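Local coordinates for periplasmic binding protein (Veillonella parvula, PDB 4N01) that probably captures a solute in the periplasm and hands it to a membrane ABC transporter, as other periplasmic binding proteins do, at residues A[277-280]-A[281-285]; A[131-135]-A[136-140]; A[162-165]-A[166-169]. All coordinates share one frame; numbering follows the deposited sequence.

Interaction 1. Residues A[277-280]-A[281-285]; sequences RNDD and DFQQK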
loop_
_atom_site.group_PDB
_atom_site.type_symbol
_atom_site.label_atom_id
_atom_site.label_comp_id
_atom_site.label_asym_id
_atom_site.label_seq_id
_atom_site.Cartn_x
_atom_site.Cartn_y
_atom_site.Cartn_z
ATOM N N ARG A 277 -14.908 8.244 9.826
ATOM C CA ARG A 277 -15.602 9.046 10.832
ATOM C C ARG A 277 -15.504 8.402 12.209
ATOM O O ARG A 277 -16.050 8.917 13.188
ATOM C CB ARG A 277 -17.074 9.213 10.460
ATOM C CG ARG A 277 -17.311 9.980 9.183
ATOM C CD ARG A 277 -18.784 9.994 8.844
ATOM N NE ARG A 277 -19.008 10.398 7.463
ATOM C CZ ARG A 277 -20.075 10.065 6.748
ATOM N NH1 ARG A 277 -21.032 9.314 7.280
ATOM N NH2 ARG A 277 -20.176 10.481 5.497
ATOM N N ASN A 278 -14.814 7.269 12.276
ATOM C CA ASN A 278 -14.660 6.543 13.522
ATOM C C ASN A 278 -13.187 6.234 13.767
ATOM O O ASN A 278 -12.559 5.488 13.011
ATOM C CB ASN A 278 -15.499 5.262 13.483
ATOM C CG ASN A 278 -15.445 4.485 14.780
ATOM O OD1 ASN A 278 -14.426 3.875 15.100
ATOM N ND2 ASN A 278 -16.549 4.480 15.522
ATOM N N ASP A 279 -12.620 6.828 14.808
ATOM C CA ASP A 279 -11.232 6.547 15.133
ATOM C C ASP A 279 -11.138 5.726 16.420
ATOM O O ASP A 279 -10.164 5.828 17.155
ATOM C CB ASP A 279 -10.409 7.843 15.224
ATOM C CG ASP A 279 -10.776 8.691 16.431
ATOM O OD1 ASP A 279 -11.899 8.537 16.959
ATOM O OD2 ASP A 279 -9.931 9.515 16.854
ATOM N N ASP A 280 -12.158 4.910 16.686
ATOM C CA ASP A 280 -12.180 4.108 17.909
ATOM C C ASP A 280 -10.983 3.175 18.027
ATOM O O ASP A 280 -10.404 3.046 19.105
ATOM C CB ASP A 280 -13.462 3.288 18.000
ATOM C CG ASP A 280 -14.705 4.151 18.035
ATOM O OD1 ASP A 280 -14.604 5.347 18.392
ATOM O OD2 ASP A 280 -15.786 3.623 17.699
ATOM N N ASP A 281 -10.607 2.523 16.928
ATOM C CA ASP A 281 -9.440 1.635 16.947
ATOM C C ASP A 281 -8.165 2.421 17.265
ATOM O O ASP A 281 -7.299 1.955 18.007
ATOM C CB ASP A 281 -9.285 0.899 15.605
ATOM C CG ASP A 281 -8.239 -0.211 15.657
ATOM O OD1 ASP A 281 -8.309 -1.068 16.573
ATOM O OD2 ASP A 281 -7.334 -0.235 14.782
ATOM N N PHE A 282 -8.057 3.611 16.684
ATOM C CA PHE A 282 -6.907 4.488 16.896
ATOM C C PHE A 282 -6.836 4.843 18.377
ATOM O O PHE A 282 -5.787 4.710 19.015
ATOM C CB PHE A 282 -7.095 5.749 16.036
ATOM C CG PHE A 282 -6.060 6.825 16.257
ATOM C CD1 PHE A 282 -4.710 6.561 16.112
ATOM C CD2 PHE A 282 -6.459 8.124 16.553
ATOM C CE1 PHE A 282 -3.755 7.572 16.292
ATOM C CE2 PHE A 282 -5.511 9.143 16.740
ATOM C CZ PHE A 282 -4.163 8.862 16.607
ATOM N N GLN A 283 -7.970 5.259 18.934
ATOM C CA GLN A 283 -7.999 5.695 20.327
ATOM C C GLN A 283 -7.730 4.560 21.301
ATOM O O GLN A 283 -7.061 4.764 22.308
ATOM C CB GLN A 283 -9.326 6.366 20.671
ATOM C CG GLN A 283 -9.569 7.661 19.910
ATOM C CD GLN A 283 -8.524 8.723 20.207
ATOM O OE1 GLN A 283 -7.923 8.740 21.280
ATOM N NE2 GLN A 283 -8.312 9.625 19.253
ATOM N N GLN A 284 -8.265 3.376 21.021
ATOM C CA GLN A 284 -7.996 2.216 21.868
ATOM C C GLN A 284 -6.510 1.870 21.863
ATOM O O GLN A 284 -5.954 1.478 22.895
ATOM C CB GLN A 284 -8.791 0.997 21.398
ATOM C CG GLN A 284 -10.292 1.130 21.527
ATOM C CD GLN A 284 -11.024 -0.037 20.894
ATOM O OE1 GLN A 284 -10.402 -1.001 20.445
ATOM N NE2 GLN A 284 -12.351 0.045 20.854
ATOM N N LYS A 285 -5.864 1.993 20.705
ATOM C CA LYS A 285 -4.438 1.685 20.627
ATOM C C LYS A 285 -3.620 2.743 21.355
ATOM O O LYS A 285 -2.621 2.419 21.991
ATOM C CB LYS A 285 -3.978 1.512 19.173
ATOM C CG LYS A 285 -4.594 0.285 18.526
ATOM C CD LYS A 285 -4.158 0.086 17.083
ATOM C CE LYS A 285 -4.767 -1.209 16.566
ATOM N NZ LYS A 285 -4.594 -1.345 15.094
HETATM O O HOH W 1 -11.605 2.857 14.274
#
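Asp-279 O accepts from Gln-283 N (2.9 Å) and Asp-280 O from Gln-284 N (2.9 Å), two i to i+4 bonds that begin helix 280-290. The Asp-279 side chain, although at the N-cap position, makes no bond to the backbone of the first turn. With CG lying between its backbone N and carbonyl carbon (chi1 69°), its carboxylate instead meets Gln-283, whose chain folds back at CG. NE2 of Gln-283 gives OD2 of Asp-279 a nearly straight bond of 2.9 Å, with OD2 in the plane of the amide while the nitrogen comes from above the carboxylate; the two planes stand 64° apart. A glutamine suits this place, being long enough to curl back and able to donate. Just before the helix, Asn-278 forms an Asx turn, its OD1 accepting from Asp-280 N at 3.0 Å, a turn that leads directly into the first residue of the helix. Asp-281 N donates to a water. Asp-279 OD2 also lies at the edge of the Phe-282 ring, 3.8 Å from CD2; that buried ring packs on Ile-269 and Phe-306 of the neighbouring sheet. One turn apart, Asp-281 OD2 and Lys-285 NZ form a salt bridge (3.0 Å), and the same OD2 accepts from Tyr-272 N.

Interaction 2. Residues A[131-135]-A[136-140]; sequences WPDSF and SKRAI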
loop_
_atom_site.group_PDB
_atom_site.type_symbol
_atom_site.label_atom_id
_atom_site.label_comp_id
_atom_site.label_asym_id
_atom_site.label_seq_id
_atom_site.Cartn_x
_atom_site.Cartn_y
_atom_site.Cartn_z
ATOM N N TRP A 131 -1.840 -8.432 -4.524
ATOM C CA TRP A 131 -0.684 -8.810 -3.723
ATOM C C TRP A 131 -0.322 -10.258 -4.054
ATOM O O TRP A 131 -1.194 -11.037 -4.446
ATOM C CB TRP A 131 -1.012 -8.665 -2.241
ATOM C CG TRP A 131 -1.004 -7.249 -1.740
ATOM C CD1 TRP A 131 -2.071 -6.395 -1.665
ATOM C CD2 TRP A 131 0.128 -6.520 -1.236
ATOM N NE1 TRP A 131 -1.672 -5.183 -1.144
ATOM C CE2 TRP A 131 -0.330 -5.235 -0.869
ATOM C CE3 TRP A 131 1.479 -6.831 -1.055
ATOM C CZ2 TRP A 131 0.521 -4.262 -0.329
ATOM C CZ3 TRP A 131 2.322 -5.865 -0.515
ATOM C CH2 TRP A 131 1.838 -4.596 -0.165
ATOM N N PRO A 132 0.964 -10.611 -3.944
ATOM C CA PRO A 132 1.467 -11.957 -4.239
ATOM C C PRO A 132 0.692 -13.085 -3.564
ATOM O O PRO A 132 0.486 -14.119 -4.199
ATOM C CB PRO A 132 2.901 -11.911 -3.701
ATOM C CG PRO A 132 3.309 -10.504 -3.919
ATOM C CD PRO A 132 2.064 -9.683 -3.633
ATOM N N ASP A 133 0.263 -12.902 -2.319
ATOM C CA ASP A 133 -0.490 -13.952 -1.617
ATOM C C ASP A 133 -1.809 -14.335 -2.298
ATOM O O ASP A 133 -2.308 -15.447 -2.103
ATOM C CB ASP A 133 -0.744 -13.564 -0.161
ATOM C CG ASP A 133 0.385 -13.985 0.751
ATOM O OD1 ASP A 133 1.521 -14.136 0.248
ATOM O OD2 ASP A 133 0.135 -14.165 1.963
ATOM N N SER A 134 -2.356 -13.420 -3.104
ATOM C CA SER A 134 -3.573 -13.669 -3.880
ATOM C C SER A 134 -3.412 -14.837 -4.835
ATOM O O SER A 134 -4.395 -15.414 -5.297
ATOM C CB SER A 134 -3.936 -12.435 -4.729
ATOM O OG SER A 134 -4.008 -11.260 -3.938
ATOM N N PHE A 135 -2.166 -15.168 -5.156
ATOM C CA PHE A 135 -1.892 -16.186 -6.166
ATOM C C PHE A 135 -1.205 -17.392 -5.553
ATOM O O PHE A 135 -0.606 -18.208 -6.252
ATOM C CB PHE A 135 -1.080 -15.562 -7.301
ATOM C CG PHE A 135 -1.744 -14.345 -7.888
ATOM C CD1 PHE A 135 -2.828 -14.485 -8.749
ATOM C CD2 PHE A 135 -1.324 -13.066 -7.542
ATOM C CE1 PHE A 135 -3.467 -13.372 -9.275
ATOM C CE2 PHE A 135 -1.959 -11.938 -8.071
ATOM C CZ PHE A 135 -3.037 -12.097 -8.938
ATOM N N SER A 136 -1.327 -17.496 -4.233
ATOM C CA SER A 136 -0.765 -18.605 -3.469
ATOM C C SER A 136 -1.822 -19.678 -3.228
ATOM O O SER A 136 -2.955 -19.559 -3.696
ATOM C CB SER A 136 -0.229 -18.105 -2.129
ATOM O OG SER A 136 -1.281 -17.651 -1.294
ATOM N N LYS A 137 -1.457 -20.714 -2.480
ATOM C CA LYS A 137 -2.387 -21.796 -2.174
ATOM C C LYS A 137 -3.449 -21.382 -1.155
ATOM O O LYS A 137 -4.434 -22.090 -0.953
ATOM C CB LYS A 137 -1.621 -23.029 -1.692
ATOM C CG LYS A 137 -0.681 -23.603 -2.741
ATOM C CD LYS A 137 -0.041 -24.896 -2.263
ATOM C CE LYS A 137 0.839 -25.514 -3.341
ATOM N NZ LYS A 137 1.365 -26.848 -2.927
ATOM N N ARG A 138 -3.245 -20.233 -0.522
ATOM C CA ARG A 138 -4.233 -19.665 0.389
ATOM C C ARG A 138 -5.414 -19.079 -0.377
ATOM O O ARG A 138 -6.468 -18.803 0.202
ATOM C CB ARG A 138 -3.597 -18.562 1.235
ATOM C CG ARG A 138 -2.564 -19.041 2.235
ATOM C CD ARG A 138 -2.080 -17.877 3.082
ATOM N NE ARG A 138 -3.200 -17.103 3.615
ATOM C CZ ARG A 138 -3.239 -15.775 3.661
ATOM N NH1 ARG A 138 -2.212 -15.066 3.206
ATOM N NH2 ARG A 138 -4.302 -15.154 4.161
ATOM N N ALA A 139 -5.223 -18.873 -1.677
ATOM C CA ALA A 139 -6.250 -18.276 -2.523
ATOM C C ALA A 139 -6.411 -19.090 -3.807
ATOM O O ALA A 139 -6.920 -20.212 -3.779
ATOM C CB ALA A 139 -5.906 -16.818 -2.830
ATOM N N ILE A 140 -5.975 -18.538 -4.932
ATOM C CA ILE A 140 -5.988 -19.291 -6.181
ATOM C C ILE A 140 -4.584 -19.362 -6.760
ATOM O O ILE A 140 -4.061 -18.350 -7.237
ATOM C CB ILE A 140 -6.919 -18.645 -7.217
ATOM C CG1 ILE A 140 -8.298 -18.412 -6.605
ATOM C CG2 ILE A 140 -7.025 -19.521 -8.464
ATOM C CD1 ILE A 140 -9.280 -17.821 -7.575
#
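Two side-chain torsions bring polar groups of 136-140 to Asp-133: Ser-136 holds OG between its backbone N and carbonyl carbon (chi1 67°), and Arg-138 bends at chi3 (49°) to turn its guanidinium toward the aspartate. Ser-136 then grips the carbonyl of Asp-133 twice. Its OG donates to Asp-133 O at 2.6 Å, only slightly tilted from the carbonyl plane, whereas its backbone N donates to the same oxygen at 3.1 Å from well above that plane. Serine fits because its hydroxyl is small enough to turn in beside its own N-H, and it can also accept, here a weak bond from Arg-138 N. Asp-133 OD2 meets Arg-138 NH1 at 2.8 Å in a salt bridge; the oxygen lies at the guanidinium edge, in its plane, with the carboxylate turned 76° from it. These bonds join the 3-10 turn of 132-134 to the type I beta turn of 136-139, within the loop from strand 127-129 to helix 142-147. Ala-139 CB rests 3.2 Å from Ser-134 O, its small methyl letting the two backbones come close, and Phe-135 CA makes a CA-H...O contact of 3.2 Å with Ile-140 O. Phe-135 and Ile-140 both pack on Met-145 of helix 142-147. Arg-138 NH2 also bonds a glycerol, probably from the crystallisation liquor. The ion pair lies at an exposed corner, so solvent probably screens much of its charge attraction; the doubly held Asp-133 carbonyl ties the two turns together without relying on that charge.

Interaction 3. Residues A[162-165]-A[166-169]; sequences KADL and ETNF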
loop_
_atom_site.group_PDB
_atom_site.type_symbol
_atom_site.label_atom_id
_atom_site.label_comp_id
_atom_site.label_asym_id
_atom_site.label_seq_id
_atom_site.Cartn_x
_atom_site.Cartn_y
_atom_site.Cartn_z
ATOM N N LYS A 162 13.046 -3.520 -1.566
ATOM C CA LYS A 162 13.666 -2.435 -2.319
ATOM C C LYS A 162 12.646 -1.354 -2.695
ATOM O O LYS A 162 13.029 -0.249 -3.088
ATOM C CB LYS A 162 14.280 -2.980 -3.610
ATOM C CG LYS A 162 15.558 -3.770 -3.421
ATOM C CD LYS A 162 16.196 -4.077 -4.775
ATOM C CE LYS A 162 17.652 -4.475 -4.610
ATOM N NZ LYS A 162 18.358 -3.528 -3.697
ATOM N N ALA A 163 11.357 -1.676 -2.585
ATOM C CA ALA A 163 10.299 -0.798 -3.094
ATOM C C ALA A 163 10.311 0.595 -2.483
ATOM O O ALA A 163 10.461 0.755 -1.274
ATOM C CB ALA A 163 8.944 -1.423 -2.873
ATOM N N ASP A 164 10.129 1.611 -3.322
ATOM C CA ASP A 164 9.917 2.967 -2.814
ATOM C C ASP A 164 8.854 3.686 -3.645
ATOM O O ASP A 164 8.163 3.052 -4.458
ATOM C CB ASP A 164 11.241 3.751 -2.735
ATOM C CG ASP A 164 11.928 3.917 -4.090
ATOM O OD1 ASP A 164 11.247 3.855 -5.133
ATOM O OD2 ASP A 164 13.167 4.124 -4.106
ATOM N N LEU A 165 8.708 4.992 -3.453
ATOM C CA LEU A 165 7.649 5.717 -4.163
ATOM C C LEU A 165 7.866 5.689 -5.672
ATOM O O LEU A 165 6.912 5.566 -6.437
ATOM C CB LEU A 165 7.545 7.162 -3.675
ATOM C CG LEU A 165 6.408 7.969 -4.317
ATOM C CD1 LEU A 165 5.036 7.344 -4.039
ATOM C CD2 LEU A 165 6.441 9.434 -3.863
ATOM N N GLU A 166 9.125 5.786 -6.102
ATOM C CA GLU A 166 9.433 5.705 -7.542
ATOM C C GLU A 166 9.033 4.351 -8.135
ATOM O O GLU A 166 8.602 4.278 -9.283
ATOM C CB GLU A 166 10.923 5.976 -7.814
ATOM C CG GLU A 166 11.346 7.432 -7.629
ATOM C CD GLU A 166 10.676 8.378 -8.625
ATOM O OE1 GLU A 166 10.338 7.951 -9.763
ATOM O OE2 GLU A 166 10.481 9.563 -8.273
ATOM N N THR A 167 9.184 3.276 -7.361
ATOM C CA THR A 167 8.726 1.957 -7.818
ATOM C C THR A 167 7.216 1.958 -8.074
ATOM O O THR A 167 6.740 1.409 -9.069
ATOM C CB THR A 167 9.029 0.873 -6.766
ATOM O OG1 THR A 167 10.364 1.051 -6.278
ATOM C CG2 THR A 167 8.863 -0.530 -7.379
ATOM N N ASN A 168 6.468 2.564 -7.161
ATOM C CA ASN A 168 5.013 2.712 -7.286
ATOM C C ASN A 168 4.649 3.539 -8.524
ATOM O O ASN A 168 3.686 3.220 -9.234
ATOM C CB ASN A 168 4.488 3.379 -5.999
ATOM C CG ASN A 168 2.980 3.187 -5.767
ATOM O OD1 ASN A 168 2.529 3.142 -4.613
ATOM N ND2 ASN A 168 2.202 3.113 -6.840
ATOM N N PHE A 169 5.418 4.594 -8.795
ATOM C CA PHE A 169 5.184 5.409 -9.993
ATOM C C PHE A 169 5.397 4.566 -11.249
ATOM O O PHE A 169 4.584 4.606 -12.167
ATOM C CB PHE A 169 6.119 6.624 -10.031
ATOM C CG PHE A 169 5.765 7.712 -9.047
ATOM C CD1 PHE A 169 4.525 7.736 -8.416
ATOM C CD2 PHE A 169 6.679 8.724 -8.764
ATOM C CE1 PHE A 169 4.202 8.753 -7.522
ATOM C CE2 PHE A 169 6.367 9.741 -7.873
ATOM C CZ PHE A 169 5.122 9.760 -7.251
#
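Glu-166 sets its CB 3.4 Å from Asp-164 OD1, while its carboxylate turns to a salt bridge with Arg-193 of helix 182-203. Next, Thr-167 answers Asp-164 in both directions. Its OG1, carried beside its own backbone N by a chi1 of -45°, accepts from Asp-164 N at 3.0 Å along an almost straight line (174°), and its backbone N donates to Asp-164 OD1 at 3.1 Å, meeting that oxygen nearly along the C-O axis. This is a capping box at the start of helix 165-178, which follows the five-stranded sheet in the chain. The short aspartate reaches an N-H of the first turn that has no helical carbonyl before it, and threonine offers a hydroxyl close to the backbone. Asn-168 N continues with a bond to Asp-164 O (3.2 Å); OD1 of this buried side chain accepts from Gly-317 N in the loop before helix 320-332. Phe-169 N bonds Leu-165 O, and its flat ring offers a face to the branched leucine: Leu-165 CG stands 4.0 Å from the ring centroid, 25° off the normal, in a CH-pi contact, with CD2 at 3.7 Å from CZ. The ring packs on Val-189 of helix 182-203, while Leu-165 also meets Ile-232 and Val-321.

In the fold
Along the chain, interaction 2 comes first, then interaction 3, then interaction 1. Interaction 2 follows strand 127-129 of the five-stranded parallel sheet, and interaction 3 follows 151-153, an outermost strand of that sheet, and starts helix 165-178; their centres are about 22 Å apart. Helix 182-203 leads on to the four-stranded parallel sheet, where interaction 1 starts the helix after strand 266-270. Its centre lies about 30 Å from each of the others, on the opposite side of the chain's centre from interaction 3. Two parallel sheets joined through the long helix 182-203 are consistent with the two-lobed fold of the binding proteins whose lobes are linked by a single helix, in which the solute typically sits between the lobes; none of the three contacts touches another.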